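Local coordinates for protein putative isomerase (Sinorhizobium meliloti, PDB 2PPG) that is a putative isomerase of the enolase superfamily, built from an N-terminal capping domain and a TIM-barrel domain, with its precise function not established, at residues A[12-17]-A[53-58]; A[132-137]-A[374-379]. One frame throughout, in Å; residues are numbered along the deposited sequence.

Contact 1. Residues A[12-17]-A[53-58]; sequences SFTLTL and RSVLVR
Phe13 and Leu56 bond to each other twice through the backbone, Phe13 N to Leu56 O at 2.8 Å and Leu56 N to Phe13 O at 2.8 Å. The first of these is the more bent, 136° at the hydrogen against 160°. Two residues on, the exchange repeats: Leu15 N reaches Ser54 O at 3.0 Å, and Ser54 N reaches Leu15 O at 3.1 Å. Each of the four carbonyl oxygens also receives a CA-H from the facing strand, those of Ser12, Val55, Thr14 and Arg53. The strands are neighbours in the antiparallel sheet of the N-terminal capping domain, characteristic of the enolase superfamily. The intervening residues use their backbones outward: Val55 and Val57 bond to Thr71 and Gly69 of strand 66-72, and Thr14 to Lys389. On the face of Phe13, Leu15, Ser54 and Leu56, the phenyl ring sets its edge to the backbone, CD2 lying 3.3 Å from Leu56 O, and CE2 touches Arg58 CB at 3.7 Å. Leu15 CB meets Leu56 CD1 at 3.9 Å beside Ser54, whose OG bonds to Glu70 OE2. The other face carries Ser12, Thr14, Thr16, Arg53, Val55 and Val57. There Arg53 runs alongside Thr16, its CG 3.4 Å from Thr16 OG1, before bending at chi3 (54°) toward its acceptors: NE bonds to Gly73 O, and NH2 to Leu74 O and Tyr38 OH. Ser12 OG bonds to Asp85 OD1 on helix 77-92, whose Pro77 and Met81 pack on Val55.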
loop_
_atom_site.group_PDB
_atom_site.type_symbol
_atom_site.label_atom_id
_atom_site.label_comp_id
_atom_site.label_asym_id
_atom_site.label_seq_id
_atom_site.Cartn_x
_atom_site.Cartn_y
_atom_site.Cartn_z
ATOM N N SER A 12 -1.202 15.557 -47.788
ATOM C CA SER A 12 -0.167 15.848 -46.780
ATOM C C SER A 12 0.982 16.667 -47.362
ATOM O O SER A 12 1.370 16.464 -48.516
ATOM C CB SER A 12 0.428 14.549 -46.238
ATOM O OG SER A 12 -0.582 13.686 -45.750
ATOM N N PHE A 13 1.547 17.559 -46.546
ATOM C CA PHE A 13 2.561 18.514 -47.009
ATOM C C PHE A 13 3.582 18.815 -45.939
ATOM O O PHE A 13 3.301 18.706 -44.741
ATOM C CB PHE A 13 1.946 19.876 -47.354
ATOM C CG PHE A 13 0.715 19.810 -48.200
ATOM C CD1 PHE A 13 0.802 19.934 -49.585
ATOM C CD2 PHE A 13 -0.535 19.678 -47.619
ATOM C CE1 PHE A 13 -0.340 19.897 -50.376
ATOM C CE2 PHE A 13 -1.668 19.636 -48.402
ATOM C CZ PHE A 13 -1.568 19.751 -49.785
ATOM N N THR A 14 4.757 19.255 -46.371
ATOM C CA THR A 14 5.700 19.835 -45.441
ATOM C C THR A 14 5.791 21.311 -45.720
ATOM O O THR A 14 5.622 21.744 -46.849
ATOM C CB THR A 14 7.093 19.232 -45.579
ATOM O OG1 THR A 14 7.419 19.113 -46.968
ATOM C CG2 THR A 14 7.156 17.865 -44.915
ATOM N N LEU A 15 6.034 22.082 -44.675
ATOM C CA LEU A 15 6.365 23.470 -44.823
ATOM C C LEU A 15 7.688 23.651 -44.133
ATOM O O LEU A 15 7.807 23.347 -42.939
ATOM C CB LEU A 15 5.306 24.340 -44.158
ATOM C CG LEU A 15 5.481 25.859 -44.197
ATOM C CD1 LEU A 15 5.650 26.329 -45.619
ATOM C CD2 LEU A 15 4.271 26.541 -43.559
ATOM N N THR A 16 8.683 24.132 -44.881
ATOM C CA THR A 16 10.048 24.287 -44.372
ATOM C C THR A 16 10.510 25.742 -44.390
ATOM O O THR A 16 10.756 26.291 -45.456
ATOM C CB THR A 16 11.038 23.463 -45.219
ATOM O OG1 THR A 16 10.642 22.087 -45.224
ATOM C CG2 THR A 16 12.462 23.582 -44.672
ATOM N N LEU A 17 10.642 26.370 -43.229
ATOM C CA LEU A 17 11.154 27.738 -43.198
ATOM C C LEU A 17 12.550 27.806 -42.618
ATOM O O LEU A 17 12.807 27.197 -41.579
ATOM C CB LEU A 17 10.239 28.671 -42.402
ATOM C CG LEU A 17 8.944 29.145 -43.065
ATOM C CD1 LEU A 17 9.045 29.137 -44.603
ATOM C CD2 LEU A 17 7.780 28.296 -42.591
ATOM N N ARG A 53 10.340 23.164 -39.757
ATOM C CA ARG A 53 9.574 22.321 -40.664
ATOM C C ARG A 53 8.449 21.683 -39.879
ATOM O O ARG A 53 8.592 21.464 -38.681
ATOM C CB ARG A 53 10.462 21.243 -41.268
ATOM C CG ARG A 53 9.796 20.438 -42.388
ATOM C CD ARG A 53 10.768 19.470 -43.036
ATOM N NE ARG A 53 11.420 18.576 -42.077
ATOM C CZ ARG A 53 12.576 17.951 -42.302
ATOM N NH1 ARG A 53 13.214 18.135 -43.450
ATOM N NH2 ARG A 53 13.104 17.153 -41.372
ATOM N N SER A 54 7.326 21.419 -40.545
ATOM C CA SER A 54 6.201 20.703 -39.957
ATOM C C SER A 54 5.341 20.055 -41.044
ATOM O O SER A 54 5.446 20.401 -42.222
ATOM C CB SER A 54 5.343 21.641 -39.119
ATOM O OG SER A 54 4.633 22.535 -39.959
ATOM N N VAL A 55 4.481 19.126 -40.644
ATOM C CA VAL A 55 3.594 18.464 -41.586
ATOM C C VAL A 55 2.181 19.029 -41.477
ATOM O O VAL A 55 1.641 19.119 -40.388
ATOM C CB VAL A 55 3.595 16.922 -41.393
ATOM C CG1 VAL A 55 2.562 16.252 -42.311
ATOM C CG2 VAL A 55 4.996 16.355 -41.625
ATOM N N LEU A 56 1.610 19.424 -42.614
ATOM C CA LEU A 56 0.254 19.938 -42.683
ATOM C C LEU A 56 -0.602 19.005 -43.524
ATOM O O LEU A 56 -0.147 18.452 -44.544
ATOM C CB LEU A 56 0.207 21.331 -43.306
ATOM C CG LEU A 56 0.639 22.528 -42.457
ATOM C CD1 LEU A 56 2.172 22.700 -42.402
ATOM C CD2 LEU A 56 -0.026 23.784 -43.004
ATOM N N VAL A 57 -1.850 18.847 -43.093
ATOM C CA VAL A 57 -2.786 17.998 -43.770
ATOM C C VAL A 57 -3.957 18.876 -44.171
ATOM O O VAL A 57 -4.388 19.739 -43.402
ATOM C CB VAL A 57 -3.200 16.798 -42.873
ATOM C CG1 VAL A 57 -4.590 16.317 -43.188
ATOM C CG2 VAL A 57 -2.230 15.659 -43.044
ATOM N N ARG A 58 -4.434 18.670 -45.395
ATOM C CA ARG A 58 -5.559 19.402 -45.944
ATOM C C ARG A 58 -6.604 18.373 -46.325
ATOM O O ARG A 58 -6.320 17.468 -47.106
ATOM C CB ARG A 58 -5.110 20.172 -47.182
ATOM C CG ARG A 58 -6.181 20.985 -47.874
ATOM C CD ARG A 58 -5.694 21.378 -49.266
ATOM N NE ARG A 58 -6.567 22.363 -49.893
ATOM C CZ ARG A 58 -7.622 22.070 -50.651
ATOM N NH1 ARG A 58 -8.350 23.044 -51.161
ATOM N NH2 ARG A 58 -7.949 20.808 -50.897
#

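Contact 2. Residues A[132-137]-A[374-379]; sequences LWDLAG and PGLGVE
Asp134 OD2 is gripped by a salt bridge from Lys138 NZ and a hydrogen bond from Trp68 N, while the other oxygen of the same carboxylate, OD1, takes Leu376 N at 2.7 Å. That bond is almost straight, 174° at the hydrogen, and the amide meets OD1 nearly along its C-O axis. The carboxylate gets there because CG stands anti to the backbone N of Asp134 (chi1 -165°), which carries the group off the helix toward the loop. The Leu376 side chain crosses it at about a right angle: CB lies 3.3 Å from Asp134 OD1, and CD2 packs 3.6 Å from Asp134 CG, over a face of the carboxylate. Leu376 continues onto Ile325 of helix 325-336, and its carbonyl oxygen bonds to Gln332 NE2.

The loop presents its amide from a type II' beta turn, Pro374 to Gly377, in which Gly375 supplies the positive phi (62°) of the first corner. This glycine also faces one on the helix. With no side chain on either, Gly375 CA comes within 3.8 Å of Gly137 CA, and Gly375 CA lies 3.5 Å from Asp134 O. Pro374, preceded by a cis peptide, sets CB 3.7 Å from Gly137 O. The contact thus joins helix 119-140 to the late turn 374-377 and the strand 378-380 that follows it; Glu379, on that strand, forms a salt bridge with the same Lys138. Both oxygens of the buried Asp134 carboxylate meet donors, and the lysine among these would probably favour its ionised form and partly offset repulsion by Glu379.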
loop_
_atom_site.group_PDB
_atom_site.type_symbol
_atom_site.label_atom_id
_atom_site.label_comp_id
_atom_site.label_asym_id
_atom_site.label_seq_id
_atom_site.Cartn_x
_atom_site.Cartn_y
_atom_site.Cartn_z
ATOM N N LEU A 132 -10.218 17.166 -39.316
ATOM C CA LEU A 132 -11.590 16.697 -39.103
ATOM C C LEU A 132 -12.394 17.659 -38.229
ATOM O O LEU A 132 -13.510 18.051 -38.584
ATOM C CB LEU A 132 -11.600 15.285 -38.510
ATOM C CG LEU A 132 -11.894 14.118 -39.471
ATOM C CD1 LEU A 132 -11.665 14.436 -40.951
ATOM C CD2 LEU A 132 -11.133 12.856 -39.050
ATOM N N TRP A 133 -11.826 18.050 -37.093
ATOM C CA TRP A 133 -12.534 18.949 -36.201
ATOM C C TRP A 133 -12.753 20.287 -36.886
ATOM O O TRP A 133 -13.824 20.900 -36.757
ATOM C CB TRP A 133 -11.767 19.117 -34.898
ATOM C CG TRP A 133 -12.003 17.986 -33.951
ATOM C CD1 TRP A 133 -11.175 16.928 -33.707
ATOM C CD2 TRP A 133 -13.162 17.787 -33.133
ATOM N NE1 TRP A 133 -11.748 16.087 -32.788
ATOM C CE2 TRP A 133 -12.965 16.592 -32.416
ATOM C CE3 TRP A 133 -14.346 18.514 -32.930
ATOM C CZ2 TRP A 133 -13.902 16.106 -31.509
ATOM C CZ3 TRP A 133 -15.274 18.033 -32.037
ATOM C CH2 TRP A 133 -15.050 16.841 -31.333
ATOM N N ASP A 134 -11.743 20.723 -37.638
ATOM C CA ASP A 134 -11.832 21.957 -38.408
ATOM C C ASP A 134 -13.042 21.924 -39.335
ATOM O O ASP A 134 -13.830 22.871 -39.374
ATOM C CB ASP A 134 -10.552 22.162 -39.216
ATOM C CG ASP A 134 -10.420 23.571 -39.756
ATOM O OD1 ASP A 134 -10.681 24.532 -38.981
ATOM O OD2 ASP A 134 -10.051 23.701 -40.955
ATOM N N LEU A 135 -13.187 20.826 -40.072
ATOM C CA LEU A 135 -14.347 20.626 -40.930
ATOM C C LEU A 135 -15.660 20.723 -40.162
ATOM O O LEU A 135 -16.596 21.396 -40.590
ATOM C CB LEU A 135 -14.277 19.259 -41.591
ATOM C CG LEU A 135 -13.830 19.126 -43.046
ATOM C CD1 LEU A 135 -13.871 20.459 -43.741
ATOM C CD2 LEU A 135 -12.468 18.484 -43.149
ATOM N N ALA A 136 -15.733 20.029 -39.032
ATOM C CA ALA A 136 -16.964 20.001 -38.246
ATOM C C ALA A 136 -17.396 21.419 -37.839
ATOM O O ALA A 136 -18.546 21.787 -38.039
ATOM C CB ALA A 136 -16.811 19.084 -37.031
ATOM N N GLY A 137 -16.470 22.211 -37.297
ATOM C CA GLY A 137 -16.733 23.626 -37.017
ATOM C C GLY A 137 -17.198 24.435 -38.229
ATOM O O GLY A 137 -18.171 25.202 -38.154
ATOM N N PRO A 374 -15.212 30.176 -37.851
ATOM C CA PRO A 374 -15.633 28.796 -37.568
ATOM C C PRO A 374 -14.468 27.813 -37.713
ATOM O O PRO A 374 -13.427 28.168 -38.269
ATOM C CB PRO A 374 -16.705 28.510 -38.639
ATOM C CG PRO A 374 -16.889 29.755 -39.418
ATOM C CD PRO A 374 -15.668 30.607 -39.187
ATOM N N GLY A 375 -14.645 26.593 -37.213
ATOM C CA GLY A 375 -13.559 25.618 -37.170
ATOM C C GLY A 375 -12.434 26.125 -36.292
ATOM O O GLY A 375 -12.675 26.684 -35.217
ATOM N N LEU A 376 -11.203 25.936 -36.749
ATOM C CA LEU A 376 -10.036 26.447 -36.053
ATOM C C LEU A 376 -10.019 27.967 -36.022
ATOM O O LEU A 376 -9.526 28.571 -35.062
ATOM C CB LEU A 376 -8.758 25.973 -36.737
ATOM C CG LEU A 376 -8.135 24.634 -36.352
ATOM C CD1 LEU A 376 -9.105 23.723 -35.629
ATOM C CD2 LEU A 376 -7.577 23.968 -37.622
ATOM N N GLY A 377 -10.532 28.582 -37.082
ATOM C CA GLY A 377 -10.523 30.039 -37.187
ATOM C C GLY A 377 -9.224 30.579 -37.762
ATOM O O GLY A 377 -9.111 31.777 -38.005
ATOM N N VAL A 378 -8.232 29.706 -37.951
ATOM C CA VAL A 378 -7.020 30.056 -38.679
ATOM C C VAL A 378 -6.830 29.096 -39.840
ATOM O O VAL A 378 -7.331 27.976 -39.802
ATOM C CB VAL A 378 -5.742 30.056 -37.788
ATOM C CG1 VAL A 378 -6.070 30.463 -36.380
ATOM C CG2 VAL A 378 -5.066 28.718 -37.802
ATOM N N GLU A 379 -6.110 29.544 -40.870
ATOM C CA GLU A 379 -5.815 28.722 -42.051
ATOM C C GLU A 379 -4.482 29.157 -42.624
ATOM O O GLU A 379 -3.988 30.218 -42.272
ATOM C CB GLU A 379 -6.902 28.878 -43.113
ATOM C CG GLU A 379 -8.209 28.201 -42.780
ATOM C CD GLU A 379 -9.336 28.616 -43.707
ATOM O OE1 GLU A 379 -9.057 29.117 -44.820
ATOM O OE2 GLU A 379 -10.511 28.445 -43.321
#

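Overall arrangement
The two contacts sit in series along the chain, contact 1 closing before contact 2 opens, with their centres about 17 Å apart and their nearest atoms about 7 Å apart. They do not touch, but neighbouring elements connect them. Strand 52-61 supplies one side of contact 1 and, further along at Ile59, packs against Leu132 and Leu135 of the helix in contact 2. Trp68 in strand 66-72 is a second link: the Arg58 side chain of contact 1 touches it, while its backbone N bonds to Asp134 of contact 2. Contact 1 is the central strand pairing of the capping-domain sheet, whereas contact 2 attaches the late segment 374-379 to a helix beside that sheet.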